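Local coordinates for protein short chain dehydrogenase (Salmonella typhi, PDB 3G1T) that probably catalyses an NAD(P)-dependent oxidation or reduction, as a Rossmann-fold member of the short-chain dehydrogenase family, at residues 22-36 with 50-62. Residues are numbered along the deposited sequence; the frame is centred on the assembly and turned at random.
Sequences ASDGIGREAALTYAR and KLRRVAQHIADEQ
Arg36 reaches from the C-terminal end of helix 25-36 to Glu61 and grips it side-on with two nitrogens. Followed outward from CB, its CG, set anti to the carbonyl carbon (chi1 -70°), comes within 3.5 Å of Glu61 OE1 and 3.8 Å of Gln62 OE1. The chain then runs extended: CD lies 3.7 Å from Glu61 OE1, and NE donates to Glu61 OE1 at 2.7 Å on the syn side of the carboxylate. At the tip, Arg36 NH2 gives a nearly straight bond (176°) to the syn lone pair of Glu61 OE2, 2.8 Å away. The two planes lie only 12° apart, evidence of a true bidentate salt bridge. Leu32 CB lies over one face of the Arg36 guanidinium, toward its rim.

Leu32 CD2 sits over the centre of the His57 ring, a CH-pi contact 3.8 Å from the centroid, and also packs against Ile58 CG1. Ile58 spreads its branches: CG2 meets Ala35 CB at 3.6 Å, while CD1 reaches Ala31. Toward the helix start, Val54 CG2 faces two backbone carbonyls, Ala22 O and Ser23 O.

The helix axes approach to 10.1 Å and run nearly parallel, as expected for neighbouring helices on one face of a parallel sheet; Ala31 and Ala55 both touch strand 40-45. The arrangement is that of consecutive beta-alpha-beta crossovers in a Rossmann fold, and the glycine-containing segment leading into and opening helix 25-36 is consistent with the dinucleotide-binding loop of the short-chain dehydrogenases.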
loop_
_atom_site.group_PDB
_atom_site.type_symbol
_atom_site.label_atom_id
_atom_site.label_comp_id
_atom_site.label_asym_id
_atom_site.label_seq_id
_atom_site.Cartn_x
_atom_site.Cartn_y
_atom_site.Cartn_z
ATOM N N ALA A 22 -21.566 -5.669 3.478
ATOM C CA ALA A 22 -22.582 -6.082 4.460
ATOM C C ALA A 22 -23.394 -7.322 4.088
ATOM O O ALA A 22 -24.253 -7.719 4.873
ATOM C CB ALA A 22 -23.549 -4.941 4.806
ATOM N N SER A 23 -23.137 -7.888 2.901
ATOM C CA SER A 23 -23.962 -8.955 2.369
ATOM C C SER A 23 -23.781 -10.289 3.059
ATOM O O SER A 23 -24.703 -11.087 3.083
ATOM C CB SER A 23 -23.645 -9.167 0.877
ATOM O OG SER A 23 -24.349 -8.202 0.142
ATOM N N ASP A 24 -22.589 -10.552 3.560
ATOM C CA ASP A 24 -22.316 -11.798 4.243
ATOM C C ASP A 24 -21.111 -11.635 5.147
ATOM O O ASP A 24 -20.551 -10.524 5.287
ATOM C CB ASP A 24 -22.072 -12.945 3.229
ATOM C CG ASP A 24 -21.037 -12.597 2.195
ATOM O OD1 ASP A 24 -20.019 -11.943 2.514
ATOM O OD2 ASP A 24 -21.237 -13.004 1.029
ATOM N N GLY A 25 -20.755 -12.711 5.828
ATOM C CA GLY A 25 -19.533 -12.756 6.603
ATOM C C GLY A 25 -19.494 -11.731 7.733
ATOM O O GLY A 25 -20.493 -11.488 8.376
ATOM N N ILE A 26 -18.312 -11.157 7.947
ATOM C CA ILE A 26 -18.090 -10.301 9.097
ATOM C C ILE A 26 -18.912 -9.008 8.939
ATOM O O ILE A 26 -19.450 -8.460 9.925
ATOM C CB ILE A 26 -16.567 -9.958 9.193
ATOM C CG1 ILE A 26 -15.791 -11.203 9.612
ATOM C CG2 ILE A 26 -16.370 -8.873 10.240
ATOM C CD1 ILE A 26 -14.300 -11.090 9.417
ATOM N N GLY A 27 -19.020 -8.546 7.683
ATOM C CA GLY A 27 -19.840 -7.315 7.349
ATOM C C GLY A 27 -21.318 -7.469 7.689
ATOM O O GLY A 27 -21.926 -6.645 8.381
ATOM N N ARG A 28 -21.920 -8.557 7.250
ATOM C CA ARG A 28 -23.292 -8.869 7.676
ATOM C C ARG A 28 -23.460 -9.002 9.205
ATOM O O ARG A 28 -24.444 -8.442 9.778
ATOM C CB ARG A 28 -23.707 -10.180 6.992
ATOM C CG ARG A 28 -24.965 -10.767 7.530
ATOM C CD ARG A 28 -25.244 -12.135 6.826
ATOM N NE ARG A 28 -26.516 -12.632 7.309
ATOM C CZ ARG A 28 -26.646 -13.327 8.440
ATOM N NH1 ARG A 28 -25.567 -13.609 9.174
ATOM N NH2 ARG A 28 -27.862 -13.766 8.834
ATOM N N GLU A 29 -22.519 -9.723 9.865
ATOM C CA GLU A 29 -22.496 -9.846 11.339
ATOM C C GLU A 29 -22.435 -8.507 12.034
ATOM O O GLU A 29 -23.164 -8.247 12.978
ATOM C CB GLU A 29 -21.323 -10.699 11.846
ATOM C CG GLU A 29 -21.542 -11.265 13.251
ATOM C CD GLU A 29 -22.701 -12.294 13.305
ATOM O OE1 GLU A 29 -22.973 -12.944 12.280
ATOM O OE2 GLU A 29 -23.308 -12.468 14.357
ATOM N N ALA A 30 -21.555 -7.621 11.570
ATOM C CA ALA A 30 -21.442 -6.322 12.230
ATOM C C ALA A 30 -22.731 -5.497 12.011
ATOM O O ALA A 30 -23.216 -4.841 12.935
ATOM C CB ALA A 30 -20.193 -5.608 11.737
ATOM N N ALA A 31 -23.306 -5.560 10.820
ATOM C CA ALA A 31 -24.592 -4.836 10.577
ATOM C C ALA A 31 -25.720 -5.312 11.555
ATOM O O ALA A 31 -26.405 -4.525 12.241
ATOM C CB ALA A 31 -25.001 -4.936 9.143
ATOM N N LEU A 32 -25.926 -6.630 11.631
ATOM C CA LEU A 32 -26.835 -7.211 12.627
ATOM C C LEU A 32 -26.555 -6.820 14.056
ATOM O O LEU A 32 -27.494 -6.437 14.780
ATOM C CB LEU A 32 -26.738 -8.738 12.569
ATOM C CG LEU A 32 -27.420 -9.317 11.324
ATOM C CD1 LEU A 32 -27.061 -10.830 11.381
ATOM C CD2 LEU A 32 -28.938 -9.147 11.303
ATOM N N THR A 33 -25.282 -6.966 14.481
ATOM C CA THR A 33 -24.842 -6.690 15.844
ATOM C C THR A 33 -24.987 -5.187 16.149
ATOM O O THR A 33 -25.514 -4.794 17.198
ATOM C CB THR A 33 -23.343 -7.061 16.074
ATOM O OG1 THR A 33 -23.069 -8.402 15.686
ATOM C CG2 THR A 33 -23.006 -6.974 17.531
ATOM N N TYR A 34 -24.526 -4.353 15.244
ATOM C CA TYR A 34 -24.740 -2.869 15.471
ATOM C C TYR A 34 -26.217 -2.479 15.621
ATOM O O TYR A 34 -26.553 -1.726 16.542
ATOM C CB TYR A 34 -24.045 -2.037 14.395
ATOM C CG TYR A 34 -22.551 -2.120 14.352
ATOM C CD1 TYR A 34 -21.808 -2.516 15.472
ATOM C CD2 TYR A 34 -21.883 -1.753 13.186
ATOM C CE1 TYR A 34 -20.393 -2.580 15.417
ATOM C CE2 TYR A 34 -20.486 -1.783 13.095
ATOM C CZ TYR A 34 -19.748 -2.164 14.193
ATOM O OH TYR A 34 -18.367 -2.113 14.089
ATOM N N ALA A 35 -27.095 -3.030 14.762
ATOM C CA ALA A 35 -28.564 -2.828 14.894
ATOM C C ALA A 35 -29.077 -3.348 16.260
ATOM O O ALA A 35 -29.885 -2.677 16.939
ATOM C CB ALA A 35 -29.276 -3.444 13.714
ATOM N N ARG A 36 -28.598 -4.515 16.697
ATOM C CA ARG A 36 -28.988 -5.050 18.003
ATOM C C ARG A 36 -28.562 -4.221 19.219
ATOM O O ARG A 36 -29.261 -4.247 20.271
ATOM C CB ARG A 36 -28.504 -6.483 18.138
ATOM C CG ARG A 36 -29.264 -7.483 17.239
ATOM C CD ARG A 36 -28.474 -8.815 17.066
ATOM N NE ARG A 36 -29.176 -9.720 16.129
ATOM C CZ ARG A 36 -28.594 -10.707 15.433
ATOM N NH1 ARG A 36 -27.292 -10.900 15.530
ATOM N NH2 ARG A 36 -29.320 -11.468 14.597
ATOM N N LYS A 50 -29.086 -9.595 -2.136
ATOM C CA LYS A 50 -28.353 -10.060 -0.929
ATOM C C LYS A 50 -28.408 -8.998 0.212
ATOM O O LYS A 50 -28.547 -9.345 1.386
ATOM C CB LYS A 50 -26.889 -10.397 -1.265
ATOM C CG LYS A 50 -26.653 -11.733 -1.951
ATOM C CD LYS A 50 -25.600 -12.539 -1.166
ATOM C CE LYS A 50 -24.667 -13.328 -2.095
ATOM N NZ LYS A 50 -23.748 -14.262 -1.348
ATOM N N LEU A 51 -28.331 -7.716 -0.171
ATOM C CA LEU A 51 -28.484 -6.599 0.765
ATOM C C LEU A 51 -29.881 -6.522 1.267
ATOM O O LEU A 51 -30.080 -6.228 2.442
ATOM C CB LEU A 51 -28.133 -5.242 0.132
ATOM C CG LEU A 51 -26.672 -4.846 -0.147
ATOM C CD1 LEU A 51 -26.632 -3.611 -1.040
ATOM C CD2 LEU A 51 -25.841 -4.644 1.087
ATOM N N ARG A 52 -30.856 -6.736 0.385
ATOM C CA ARG A 52 -32.235 -6.628 0.789
ATOM C C ARG A 52 -32.409 -7.665 1.899
ATOM O O ARG A 52 -33.061 -7.385 2.878
ATOM C CB ARG A 52 -33.223 -6.859 -0.382
ATOM C CG ARG A 52 -34.753 -6.730 0.036
ATOM C CD ARG A 52 -35.797 -7.027 -1.090
ATOM N NE ARG A 52 -35.580 -8.361 -1.615
ATOM C CZ ARG A 52 -35.944 -9.473 -0.992
ATOM N NH1 ARG A 52 -36.545 -9.449 0.208
ATOM N NH2 ARG A 52 -35.663 -10.629 -1.562
ATOM N N ARG A 53 -31.784 -8.839 1.756
ATOM C CA ARG A 53 -32.012 -9.964 2.704
ATOM C C ARG A 53 -31.476 -9.608 4.082
ATOM O O ARG A 53 -32.087 -9.904 5.088
ATOM C CB ARG A 53 -31.378 -11.280 2.199
ATOM C CG ARG A 53 -31.233 -12.391 3.242
ATOM C CD ARG A 53 -30.621 -13.687 2.647
ATOM N NE ARG A 53 -31.529 -14.315 1.676
ATOM C CZ ARG A 53 -31.206 -14.628 0.417
ATOM N NH1 ARG A 53 -29.970 -14.403 -0.052
ATOM N NH2 ARG A 53 -32.121 -15.181 -0.378
ATOM N N VAL A 54 -30.319 -8.952 4.111
ATOM C CA VAL A 54 -29.742 -8.592 5.408
ATOM C C VAL A 54 -30.601 -7.495 6.034
ATOM O O VAL A 54 -30.942 -7.497 7.273
ATOM C CB VAL A 54 -28.246 -8.157 5.266
ATOM C CG1 VAL A 54 -27.743 -7.685 6.565
ATOM C CG2 VAL A 54 -27.357 -9.336 4.793
ATOM N N ALA A 55 -30.963 -6.529 5.208
ATOM C CA ALA A 55 -31.786 -5.434 5.731
ATOM C C ALA A 55 -33.130 -5.954 6.270
ATOM O O ALA A 55 -33.638 -5.411 7.226
ATOM C CB ALA A 55 -32.017 -4.362 4.682
ATOM N N GLN A 56 -33.715 -6.963 5.596
ATOM C CA GLN A 56 -35.001 -7.557 6.013
ATOM C C GLN A 56 -34.861 -8.308 7.341
ATOM O O GLN A 56 -35.738 -8.268 8.182
ATOM C CB GLN A 56 -35.553 -8.491 4.923
ATOM C CG GLN A 56 -35.783 -7.787 3.566
ATOM C CD GLN A 56 -37.253 -7.665 3.115
ATOM O OE1 GLN A 56 -37.527 -7.523 1.915
ATOM N NE2 GLN A 56 -38.193 -7.692 4.082
ATOM N N HIS A 57 -33.709 -8.938 7.534
ATOM C CA HIS A 57 -33.413 -9.647 8.775
ATOM C C HIS A 57 -33.378 -8.606 9.901
ATOM O O HIS A 57 -34.003 -8.801 10.922
ATOM C CB HIS A 57 -32.094 -10.454 8.592
ATOM C CG HIS A 57 -31.682 -11.309 9.768
ATOM N ND1 HIS A 57 -30.708 -12.282 9.660
ATOM C CD2 HIS A 57 -32.120 -11.369 11.053
ATOM C CE1 HIS A 57 -30.527 -12.874 10.833
ATOM N NE2 HIS A 57 -31.381 -12.350 11.693
ATOM N N ILE A 58 -32.719 -7.461 9.694
ATOM C CA ILE A 58 -32.628 -6.422 10.739
ATOM C C ILE A 58 -34.053 -5.876 10.972
ATOM O O ILE A 58 -34.453 -5.695 12.136
ATOM C CB ILE A 58 -31.612 -5.291 10.331
ATOM C CG1 ILE A 58 -30.160 -5.778 10.430
ATOM C CG2 ILE A 58 -31.817 -3.937 11.145
ATOM C CD1 ILE A 58 -29.127 -4.881 9.639
ATOM N N ALA A 59 -34.805 -5.637 9.885
ATOM C CA ALA A 59 -36.204 -5.141 9.983
ATOM C C ALA A 59 -37.072 -6.096 10.767
ATOM O O ALA A 59 -37.823 -5.668 11.660
ATOM C CB ALA A 59 -36.815 -4.888 8.645
ATOM N N ASP A 60 -36.907 -7.386 10.490
ATOM C CA ASP A 60 -37.618 -8.435 11.284
ATOM C C ASP A 60 -37.301 -8.407 12.772
ATOM O O ASP A 60 -38.118 -8.835 13.601
ATOM C CB ASP A 60 -37.324 -9.830 10.768
ATOM C CG ASP A 60 -37.904 -10.079 9.395
ATOM O OD1 ASP A 60 -38.763 -9.279 8.981
ATOM O OD2 ASP A 60 -37.476 -11.069 8.751
ATOM N N GLU A 61 -36.109 -7.945 13.121
ATOM C CA GLU A 61 -35.741 -7.841 14.525
ATOM C C GLU A 61 -35.960 -6.431 15.156
ATOM O O GLU A 61 -36.302 -6.344 16.320
ATOM C CB GLU A 61 -34.284 -8.242 14.721
ATOM C CG GLU A 61 -33.973 -9.703 14.766
ATOM C CD GLU A 61 -32.460 -9.939 14.758
ATOM O OE1 GLU A 61 -31.698 -9.064 15.307
ATOM O OE2 GLU A 61 -32.025 -10.956 14.183
ATOM N N GLN A 62 -35.698 -5.344 14.420
ATOM C CA GLN A 62 -35.733 -3.959 14.966
ATOM C C GLN A 62 -36.999 -3.181 14.618
ATOM O O GLN A 62 -37.300 -2.149 15.263
ATOM C CB GLN A 62 -34.523 -3.135 14.491
ATOM C CG GLN A 62 -33.120 -3.774 14.768
ATOM C CD GLN A 62 -32.877 -4.267 16.193
ATOM O OE1 GLN A 62 -32.167 -5.249 16.394
ATOM N NE2 GLN A 62 -33.470 -3.609 17.177
HETATM O O HOH W 1 -27.422 -11.487 1.811
HETATM O O HOH W 2 -30.477 -6.874 14.028
#